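Glutathione S-transferase-3 (PDB 3W8S) binds glutathione and, as a sigma-class glutathione transferase, probably conjugates it to electrophilic compounds, releasing a halide from halogenated substrates. Local coordinates at residues F22-Q27 / R189-L194; G76-C81 / L153-L158; K96-E101 / E123-A128. One frame throughout, in Å; residues are numbered along the deposited sequence.

Interaction 1 (F22-Q27 / R189-L194)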
loop_
_atom_site.group_PDB
_atom_site.type_symbol
_atom_site.label_atom_id
_atom_site.label_comp_id
_atom_site.label_asym_id
_atom_site.label_seq_id
_atom_site.Cartn_x
_atom_site.Cartn_y
_atom_site.Cartn_z
ATOM N N PHE A 22 5.117 -4.371 18.283
ATOM C CA PHE A 22 5.996 -5.186 19.182
ATOM C C PHE A 22 5.777 -4.761 20.625
ATOM O O PHE A 22 5.635 -5.625 21.501
ATOM C CB PHE A 22 7.479 -5.033 18.832
ATOM C CG PHE A 22 7.898 -5.809 17.630
ATOM C CD1 PHE A 22 7.770 -7.198 17.600
ATOM C CD2 PHE A 22 8.477 -5.174 16.536
ATOM C CE1 PHE A 22 8.131 -7.930 16.445
ATOM C CE2 PHE A 22 8.863 -5.904 15.396
ATOM C CZ PHE A 22 8.734 -7.298 15.362
ATOM N N VAL A 23 5.719 -3.452 20.868
ATOM C CA VAL A 23 5.469 -2.937 22.242
ATOM C C VAL A 23 4.170 -3.500 22.852
ATOM O O VAL A 23 4.176 -4.121 23.966
ATOM C CB VAL A 23 5.522 -1.399 22.319
ATOM C CG1 VAL A 23 4.956 -0.912 23.654
ATOM C CG2 VAL A 23 6.954 -0.928 22.135
ATOM N N LEU A 24 3.082 -3.387 22.111
ATOM C CA LEU A 24 1.823 -3.881 22.577
ATOM C C LEU A 24 1.820 -5.379 22.786
ATOM O O LEU A 24 1.069 -5.889 23.656
ATOM C CB LEU A 24 0.697 -3.531 21.546
ATOM C CG LEU A 24 0.308 -2.027 21.449
ATOM C CD1 LEU A 24 -0.562 -1.820 20.194
ATOM C CD2 LEU A 24 -0.476 -1.425 22.601
ATOM N N ALA A 25 2.595 -6.096 21.969
ATOM C CA ALA A 25 2.603 -7.547 22.051
ATOM C C ALA A 25 3.479 -7.936 23.221
ATOM O O ALA A 25 3.462 -9.073 23.590
ATOM C CB ALA A 25 3.182 -8.156 20.766
ATOM N N GLY A 26 4.324 -7.050 23.752
ATOM C CA GLY A 26 5.292 -7.558 24.747
ATOM C C GLY A 26 6.441 -8.301 24.092
ATOM O O GLY A 26 7.141 -9.087 24.751
ATOM N N GLN A 27 6.688 -8.077 22.791
ATOM C CA GLN A 27 7.591 -9.001 22.104
ATOM C C GLN A 27 8.926 -8.296 21.972
ATOM O O GLN A 27 8.970 -7.145 21.492
ATOM C CB GLN A 27 7.047 -9.352 20.725
ATOM C CG GLN A 27 8.094 -9.941 19.803
ATOM C CD GLN A 27 8.459 -11.364 20.263
ATOM O OE1 GLN A 27 7.566 -12.145 20.523
ATOM N NE2 GLN A 27 9.752 -11.672 20.392
ATOM N N ARG A 189 -3.433 6.662 22.789
ATOM C CA ARG A 189 -2.269 6.979 23.590
ATOM C C ARG A 189 -2.420 6.823 25.132
ATOM O O ARG A 189 -1.409 6.887 25.868
ATOM C CB ARG A 189 -1.712 8.364 23.268
ATOM C CG ARG A 189 -1.082 8.396 21.895
ATOM C CD ARG A 189 -0.186 9.614 21.779
ATOM N NE ARG A 189 0.818 9.440 20.715
ATOM C CZ ARG A 189 1.827 10.267 20.532
ATOM N NH1 ARG A 189 1.980 11.311 21.376
ATOM N NH2 ARG A 189 2.728 10.045 19.547
ATOM N N SER A 190 -3.631 6.563 25.609
ATOM C CA SER A 190 -3.772 6.277 27.005
ATOM C C SER A 190 -3.558 4.756 27.167
ATOM O O SER A 190 -3.414 4.266 28.304
ATOM C CB SER A 190 -5.118 6.785 27.509
ATOM O OG SER A 190 -6.067 5.893 26.999
ATOM N N ASN A 191 -3.457 3.992 26.066
ATOM C CA ASN A 191 -3.007 2.576 26.232
ATOM C C ASN A 191 -1.675 2.528 27.063
ATOM O O ASN A 191 -0.721 3.187 26.702
ATOM C CB ASN A 191 -2.833 1.803 24.903
ATOM C CG ASN A 191 -2.276 0.405 25.130
ATOM O OD1 ASN A 191 -1.135 0.244 25.431
ATOM N ND2 ASN A 191 -3.077 -0.591 24.928
ATOM N N PRO A 192 -1.655 1.830 28.234
ATOM C CA PRO A 192 -0.473 1.980 29.133
ATOM C C PRO A 192 0.862 1.532 28.498
ATOM O O PRO A 192 1.885 2.204 28.713
ATOM C CB PRO A 192 -0.792 1.042 30.353
ATOM C CG PRO A 192 -2.285 0.882 30.323
ATOM C CD PRO A 192 -2.721 0.976 28.832
ATOM N N ALA A 193 0.855 0.422 27.738
ATOM C CA ALA A 193 2.059 0.005 27.034
ATOM C C ALA A 193 2.548 1.100 26.036
ATOM O O ALA A 193 3.727 1.425 25.941
ATOM C CB ALA A 193 1.801 -1.315 26.314
ATOM N N LEU A 194 1.627 1.658 25.234
ATOM C CA LEU A 194 2.088 2.734 24.298
ATOM C C LEU A 194 2.566 3.958 24.961
ATOM O O LEU A 194 3.486 4.670 24.509
ATOM C CB LEU A 194 0.908 3.221 23.431
ATOM C CG LEU A 194 0.345 2.301 22.390
ATOM C CD1 LEU A 194 -0.430 3.195 21.315
ATOM C CD2 LEU A 194 1.582 1.691 21.759
#
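The amide of Asn191 is the flat group here, and Leu24 lies against one of its faces: Leu24 CD2 sits above the plane, 3.4 Å from Asn191 OD1 and almost as near its CG and ND2. At the edge, OD1 takes the N-H of Leu194 on an in-plane lone pair (Leu194 N to Asn191 OD1 3.1 Å, 165° at the hydrogen). This is an N-cap, a task asparagine suits because its short side chain can turn back onto the first turn; CG stands anti to the backbone N (chi1 176°), and the capping bond holds the amide in place beneath the leucine methyl. The same Leu24 CD2 meets Leu194 CG and CD2, both at 3.8 Å. Val23 lies with CG1 3.5 Å from Ala193 O and 4.1 Å from Ala193 CB; alanine's methyl lets the backbones come close, Leu24 CA to Ala193 CA 5.9 Å. Gly26 ends the first helix in a Schellman motif, its positive phi being easy for glycine. The contact thus sets the C-terminal end of helix 16-25, in the thioredoxin-like domain, against the start of helix 192-200, in the helical domain; Leu24 and Leu194 both reach Leu158 of helix 155-170, while Val23 touches Trp197.

Interaction 2 (G76-C81 / L153-L158)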
loop_
_atom_site.group_PDB
_atom_site.type_symbol
_atom_site.label_atom_id
_atom_site.label_comp_id
_atom_site.label_asym_id
_atom_site.label_seq_id
_atom_site.Cartn_x
_atom_site.Cartn_y
_atom_site.Cartn_z
ATOM N N GLY A 76 -2.210 -10.316 16.859
ATOM C CA GLY A 76 -3.640 -10.071 17.099
ATOM C C GLY A 76 -4.071 -8.597 16.932
ATOM O O GLY A 76 -5.134 -8.224 17.432
ATOM N N PHE A 77 -3.335 -7.779 16.160
ATOM C CA PHE A 77 -3.745 -6.378 15.966
ATOM C C PHE A 77 -4.150 -6.023 14.505
ATOM O O PHE A 77 -4.130 -4.840 14.141
ATOM C CB PHE A 77 -2.620 -5.440 16.451
ATOM C CG PHE A 77 -2.333 -5.587 17.927
ATOM C CD1 PHE A 77 -3.155 -4.959 18.865
ATOM C CD2 PHE A 77 -1.314 -6.393 18.358
ATOM C CE1 PHE A 77 -2.918 -5.132 20.240
ATOM C CE2 PHE A 77 -1.055 -6.568 19.729
ATOM C CZ PHE A 77 -1.886 -5.959 20.667
ATOM N N ALA A 78 -4.461 -7.035 13.683
ATOM C CA ALA A 78 -4.686 -6.815 12.233
ATOM C C ALA A 78 -6.164 -6.782 11.904
ATOM O O ALA A 78 -6.518 -6.610 10.749
ATOM C CB ALA A 78 -4.031 -7.946 11.453
ATOM N N GLY A 79 -7.014 -7.020 12.900
ATOM C CA GLY A 79 -8.473 -7.146 12.722
ATOM C C GLY A 79 -8.954 -8.557 13.095
ATOM O O GLY A 79 -8.197 -9.547 12.987
ATOM N N LYS A 80 -10.200 -8.679 13.534
ATOM C CA LYS A 80 -10.621 -9.930 14.199
ATOM C C LYS A 80 -11.335 -10.963 13.280
ATOM O O LYS A 80 -11.741 -12.013 13.751
ATOM C CB LYS A 80 -11.574 -9.583 15.374
ATOM C CG LYS A 80 -10.982 -8.719 16.499
ATOM C CD LYS A 80 -9.974 -9.556 17.282
ATOM C CE LYS A 80 -9.244 -8.812 18.413
ATOM N NZ LYS A 80 -8.065 -9.665 18.801
ATOM N N CYS A 81 -11.575 -10.657 12.008
ATOM C CA CYS A 81 -12.195 -11.609 11.052
ATOM C C CYS A 81 -11.726 -11.093 9.666
ATOM O O CYS A 81 -11.157 -9.988 9.572
ATOM C CB CYS A 81 -13.756 -11.670 11.178
ATOM S SG CYS A 81 -14.588 -10.109 10.898
ATOM N N LEU A 153 -8.424 -2.358 19.367
ATOM C CA LEU A 153 -7.324 -1.689 18.734
ATOM C C LEU A 153 -6.775 -2.495 17.562
ATOM O O LEU A 153 -6.557 -3.693 17.685
ATOM C CB LEU A 153 -6.237 -1.578 19.809
ATOM C CG LEU A 153 -5.047 -0.676 19.428
ATOM C CD1 LEU A 153 -5.491 0.770 19.494
ATOM C CD2 LEU A 153 -3.936 -0.915 20.448
ATOM N N THR A 154 -6.530 -1.843 16.427
ATOM C CA THR A 154 -5.798 -2.470 15.337
ATOM C C THR A 154 -4.678 -1.517 14.896
ATOM O O THR A 154 -4.626 -0.386 15.342
ATOM C CB THR A 154 -6.713 -2.747 14.127
ATOM O OG1 THR A 154 -7.165 -1.483 13.541
ATOM C CG2 THR A 154 -7.912 -3.668 14.574
ATOM N N PHE A 155 -3.780 -1.978 14.029
ATOM C CA PHE A 155 -2.718 -1.089 13.613
ATOM C C PHE A 155 -3.241 0.097 12.763
ATOM O O PHE A 155 -2.548 1.093 12.634
ATOM C CB PHE A 155 -1.511 -1.829 12.981
ATOM C CG PHE A 155 -1.764 -2.424 11.624
ATOM C CD1 PHE A 155 -2.497 -3.606 11.448
ATOM C CD2 PHE A 155 -1.226 -1.821 10.495
ATOM C CE1 PHE A 155 -2.687 -4.188 10.197
ATOM C CE2 PHE A 155 -1.471 -2.390 9.219
ATOM C CZ PHE A 155 -2.214 -3.563 9.063
ATOM N N ALA A 156 -4.464 0.001 12.211
ATOM C CA ALA A 156 -4.996 1.230 11.612
ATOM C C ALA A 156 -5.130 2.344 12.676
ATOM O O ALA A 156 -4.810 3.492 12.386
ATOM C CB ALA A 156 -6.353 0.990 10.900
ATOM N N ASP A 157 -5.614 2.003 13.879
ATOM C CA ASP A 157 -5.751 2.977 14.992
ATOM C C ASP A 157 -4.357 3.554 15.288
ATOM O O ASP A 157 -4.144 4.787 15.502
ATOM C CB ASP A 157 -6.285 2.252 16.257
ATOM C CG ASP A 157 -7.690 1.837 16.093
ATOM O OD1 ASP A 157 -8.508 2.753 15.817
ATOM O OD2 ASP A 157 -8.053 0.614 16.238
ATOM N N LEU A 158 -3.372 2.676 15.243
ATOM C CA LEU A 158 -2.021 3.148 15.651
ATOM C C LEU A 158 -1.492 4.197 14.631
ATOM O O LEU A 158 -0.914 5.193 15.055
ATOM C CB LEU A 158 -1.013 1.962 15.764
ATOM C CG LEU A 158 -1.352 0.888 16.811
ATOM C CD1 LEU A 158 -0.312 -0.250 16.645
ATOM C CD2 LEU A 158 -1.179 1.530 18.225
#
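Phe77 and Phe155 meet through the backbone: Phe155 N donates to Phe77 O at 2.9 Å, with 145° at the hydrogen and the donor nearly along the C=O axis. The same oxygen receives a CA-H...O contact from Thr154, its CA 3.1 Å away.

A second set of hydrogen bonds shapes helix 155-170 from within. Thr154 and Asp157 form a capping box: Thr154 N gives a bond of 2.9 Å to Asp157 OD2, on the lone pair facing away from the other oxygen, and Thr154 OG1 accepts a weak one from Ala156 N. Threonine suits the cap because its hydroxyl reaches back to the first turn, while its methyl, CG2, packs 3.9 Å from Gly79 N, in a residue whose positive phi suits glycine. Both Asp157 oxygens are used, OD2 by Thr154 N and OD1 by Leu148 N and His184 NE2.

The van der Waals contacts are made largely by ring edges. Phe155, with chi1 71°, places CG between its own N and carbonyl carbon, which brings CD1 to 3.4 Å from Phe77 O and CE1 to 3.9 Å from Ala78 CA. Phe77 turns its own edge to Leu153 O, and Phe77 CE1 lies 4.3 Å from Leu153 CD2.

Capping boxes of this kind are a known feature of the core helix in glutathione transferases. Here an N-H that the helix's first turn cannot satisfy is taken by the interdomain linker, so main-chain chemistry fastens 76-81 to the helix, and the helix dipole probably strengthens the grip on Phe77 O.

Interaction 3 (K96-E101 / E123-A128). With GSH (glutathione), chain B.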
loop_
_atom_site.group_PDB
_atom_site.type_symbol
_atom_site.label_atom_id
_atom_site.label_comp_id
_atom_site.label_asym_id
_atom_site.label_seq_id
_atom_site.Cartn_x
_atom_site.Cartn_y
_atom_site.Cartn_z
ATOM N N LYS A 96 -1.651 5.980 3.479
ATOM C CA LYS A 96 -0.529 6.078 2.575
ATOM C C LYS A 96 -0.817 7.102 1.447
ATOM O O LYS A 96 0.056 7.870 1.124
ATOM C CB LYS A 96 -0.222 4.700 2.007
ATOM C CG LYS A 96 0.758 4.667 0.833
ATOM C CD LYS A 96 1.067 3.162 0.481
ATOM C CE LYS A 96 2.203 2.623 1.352
ATOM N NZ LYS A 96 2.672 1.243 1.082
ATOM N N ASP A 97 -2.030 7.111 0.865
ATOM C CA ASP A 97 -2.386 8.147 -0.090
ATOM C C ASP A 97 -2.284 9.551 0.537
ATOM O O ASP A 97 -1.865 10.471 -0.118
ATOM C CB ASP A 97 -3.812 7.967 -0.690
ATOM C CG ASP A 97 -3.928 6.755 -1.620
ATOM O OD1 ASP A 97 -2.891 6.189 -2.085
ATOM O OD2 ASP A 97 -5.097 6.378 -1.930
ATOM N N PHE A 98 -2.735 9.710 1.775
ATOM C CA PHE A 98 -2.767 11.028 2.439
ATOM C C PHE A 98 -1.260 11.442 2.582
ATOM O O PHE A 98 -0.902 12.584 2.285
ATOM C CB PHE A 98 -3.445 10.828 3.778
ATOM C CG PHE A 98 -3.121 11.871 4.784
ATOM C CD1 PHE A 98 -3.490 13.238 4.550
ATOM C CD2 PHE A 98 -2.464 11.533 5.984
ATOM C CE1 PHE A 98 -3.194 14.219 5.493
ATOM C CE2 PHE A 98 -2.168 12.554 6.975
ATOM C CZ PHE A 98 -2.527 13.897 6.702
ATOM N N ILE A 99 -0.410 10.515 3.052
ATOM C CA ILE A 99 1.042 10.794 3.202
ATOM C C ILE A 99 1.677 11.216 1.872
ATOM O O ILE A 99 2.428 12.219 1.827
ATOM C CB ILE A 99 1.820 9.602 3.866
ATOM C CG1 ILE A 99 1.274 9.411 5.302
ATOM C CG2 ILE A 99 3.346 9.888 3.874
ATOM C CD1 ILE A 99 1.452 10.661 6.142
ATOM N N ASN A 100 1.356 10.496 0.795
ATOM C CA ASN A 100 1.825 10.872 -0.536
ATOM C C ASN A 100 1.297 12.271 -0.940
ATOM O O ASN A 100 2.011 13.029 -1.554
ATOM C CB ASN A 100 1.499 9.759 -1.593
ATOM C CG ASN A 100 2.395 8.482 -1.406
ATOM O OD1 ASN A 100 3.548 8.581 -0.983
ATOM N ND2 ASN A 100 1.859 7.288 -1.719
ATOM N N GLU A 101 0.077 12.622 -0.548
ATOM C CA GLU A 101 -0.487 13.867 -0.961
ATOM C C GLU A 101 0.243 15.068 -0.244
ATOM O O GLU A 101 0.434 16.117 -0.842
ATOM C CB GLU A 101 -1.989 13.897 -0.672
ATOM C CG GLU A 101 -2.648 15.185 -1.072
ATOM C CD GLU A 101 -4.147 15.235 -0.700
ATOM O OE1 GLU A 101 -4.679 14.261 -0.128
ATOM O OE2 GLU A 101 -4.792 16.250 -0.956
ATOM N N GLU A 123 -2.070 25.330 2.451
ATOM C CA GLU A 123 -2.594 24.910 1.156
ATOM C C GLU A 123 -2.516 23.433 0.903
ATOM O O GLU A 123 -3.263 22.929 0.112
ATOM C CB GLU A 123 -1.834 25.592 -0.001
ATOM C CG GLU A 123 -1.990 27.086 0.020
ATOM C CD GLU A 123 -1.407 27.794 -1.218
ATOM O OE1 GLU A 123 -0.958 27.152 -2.196
ATOM O OE2 GLU A 123 -1.475 29.035 -1.212
ATOM N N VAL A 124 -1.557 22.756 1.495
ATOM C CA VAL A 124 -1.361 21.331 1.190
ATOM C C VAL A 124 -1.723 20.483 2.436
ATOM O O VAL A 124 -2.587 19.604 2.365
ATOM C CB VAL A 124 0.079 20.998 0.711
ATOM C CG1 VAL A 124 0.265 19.473 0.522
ATOM C CG2 VAL A 124 0.358 21.694 -0.639
ATOM N N PHE A 125 -1.087 20.736 3.556
ATOM C CA PHE A 125 -1.268 19.864 4.669
ATOM C C PHE A 125 -2.695 19.889 5.267
ATOM O O PHE A 125 -3.376 18.849 5.441
ATOM C CB PHE A 125 -0.236 20.173 5.762
ATOM C CG PHE A 125 -0.394 19.283 6.962
ATOM C CD1 PHE A 125 -0.089 17.904 6.883
ATOM C CD2 PHE A 125 -0.907 19.760 8.136
ATOM C CE1 PHE A 125 -0.260 17.018 7.964
ATOM C CE2 PHE A 125 -1.102 18.872 9.238
ATOM C CZ PHE A 125 -0.764 17.494 9.146
ATOM N N LEU A 126 -3.150 21.075 5.677
ATOM C CA LEU A 126 -4.430 21.120 6.357
ATOM C C LEU A 126 -5.655 20.710 5.459
ATOM O O LEU A 126 -6.505 19.988 5.912
ATOM C CB LEU A 126 -4.658 22.520 7.013
ATOM C CG LEU A 126 -3.809 22.676 8.317
ATOM C CD1 LEU A 126 -3.659 24.171 8.791
ATOM C CD2 LEU A 126 -4.269 21.730 9.438
ATOM N N PRO A 127 -5.701 21.151 4.175
ATOM C CA PRO A 127 -6.748 20.633 3.261
ATOM C C PRO A 127 -6.654 19.105 3.082
ATOM O O PRO A 127 -7.685 18.476 2.997
ATOM C CB PRO A 127 -6.465 21.363 1.899
ATOM C CG PRO A 127 -5.810 22.702 2.389
ATOM C CD PRO A 127 -4.882 22.202 3.535
ATOM N N ALA A 128 -5.442 18.544 2.944
ATOM C CA ALA A 128 -5.344 17.077 2.842
ATOM C C ALA A 128 -5.846 16.412 4.118
ATOM O O ALA A 128 -6.555 15.431 3.977
ATOM C CB ALA A 128 -3.894 16.627 2.555
HETATM N N1 GSH B . -5.008 4.086 -3.656
HETATM C CA1 GSH B . -6.284 4.004 -4.367
HETATM C C1 GSH B . -6.486 2.570 -4.834
HETATM O O11 GSH B . -7.634 2.091 -4.964
HETATM O O12 GSH B . -5.466 1.885 -5.063
HETATM C CB1 GSH B . -6.316 4.963 -5.568
HETATM C CG1 GSH B . -7.763 5.017 -6.119
HETATM C CD1 GSH B . -7.858 5.980 -7.309
HETATM O OE1 GSH B . -6.883 6.615 -7.714
HETATM N N2 GSH B . -9.059 6.147 -7.871
HETATM C CA2 GSH B . -9.283 6.984 -9.027
HETATM C C2 GSH B . -10.582 7.712 -8.841
HETATM O O2 GSH B . -11.540 7.116 -8.357
HETATM C CB2 GSH B . -9.387 6.067 -10.264
HETATM S SG2 GSH B . -9.349 7.010 -11.794
HETATM N N3 GSH B . -10.663 8.993 -9.249
HETATM C CA3 GSH B . -11.938 9.682 -9.274
HETATM C C3 GSH B . -12.027 10.693 -8.143
HETATM O O31 GSH B . -13.084 11.331 -7.995
HETATM O O32 GSH B . -11.060 10.861 -7.371
HETATM O O HOH W 1 -6.110 13.479 1.996
HETATM O O HOH W 2 -4.162 19.178 -0.169
#
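Two neighbouring, nearly antiparallel helices of the C-terminal helical domain meet where Phe98 and Glu101 close on Ala128; their local axes approach to 10.1 Å at 159°. The Ala128 CB points toward the partner helix, and this short side chain leaves room for the Phe98 edge and the Glu101 carboxylate. Phe98, with CG anti to its backbone N (chi1 158°), reaches over so that the ring edge at CE1 comes 3.7 Å from Ala128 C, and its CZ crosses to Phe125 CE1 at 4.1 Å. Glu101 runs out fully extended and lays the face of its carboxylate over the alanine methyl, with Glu101 CD 3.5 Å from Ala128 CB. The two oxygens are then served by separate waters: one donates to Glu101 OE1 (2.7 Å) and to Ala128 O, the other to Glu101 OE2 and to Val124 O, whose helix is kinked by Pro127, a residue with no N-H to give. Lys131 forms a salt bridge with OE2. Elsewhere on the helix, Asp97 OD2 accepts from N1 of glutathione at 2.9 Å; that glutathione is also hydrogen-bonded to Ser64, Lys43 and Gln63 of the second subunit, so the site is shared between chains. Among the neighbouring helices, Phe98 stacks on Phe132 of helix 117-143, while Phe125 stacks on Phe105 of helix 103-109 and meets Phe167 of helix 155-170 edge-to-face.

Interactions 1 and 2 adjoin: Leu24 packs on Phe77, Leu153 and Leu158, with Leu24 CD1 3.5 Å from Leu153 CD2, so helices 16-25, 155-170 and 192-200 and the linker share one apolar seam between the two domains. Interaction 3 lies apart, its centre about 28 Å from that of interaction 1 and across the chain's centre, and joins helices within one domain. Interaction 1 is a surface contact of aliphatic groups and one capping amide without a crossing hydrogen bond; interaction 2, partly buried, depends on a direct backbone bond; interaction 3 is buried, an alanine meeting a phenylalanine edge and a water-bridged carboxylate, and its first helix also reaches the second subunit's glutathione.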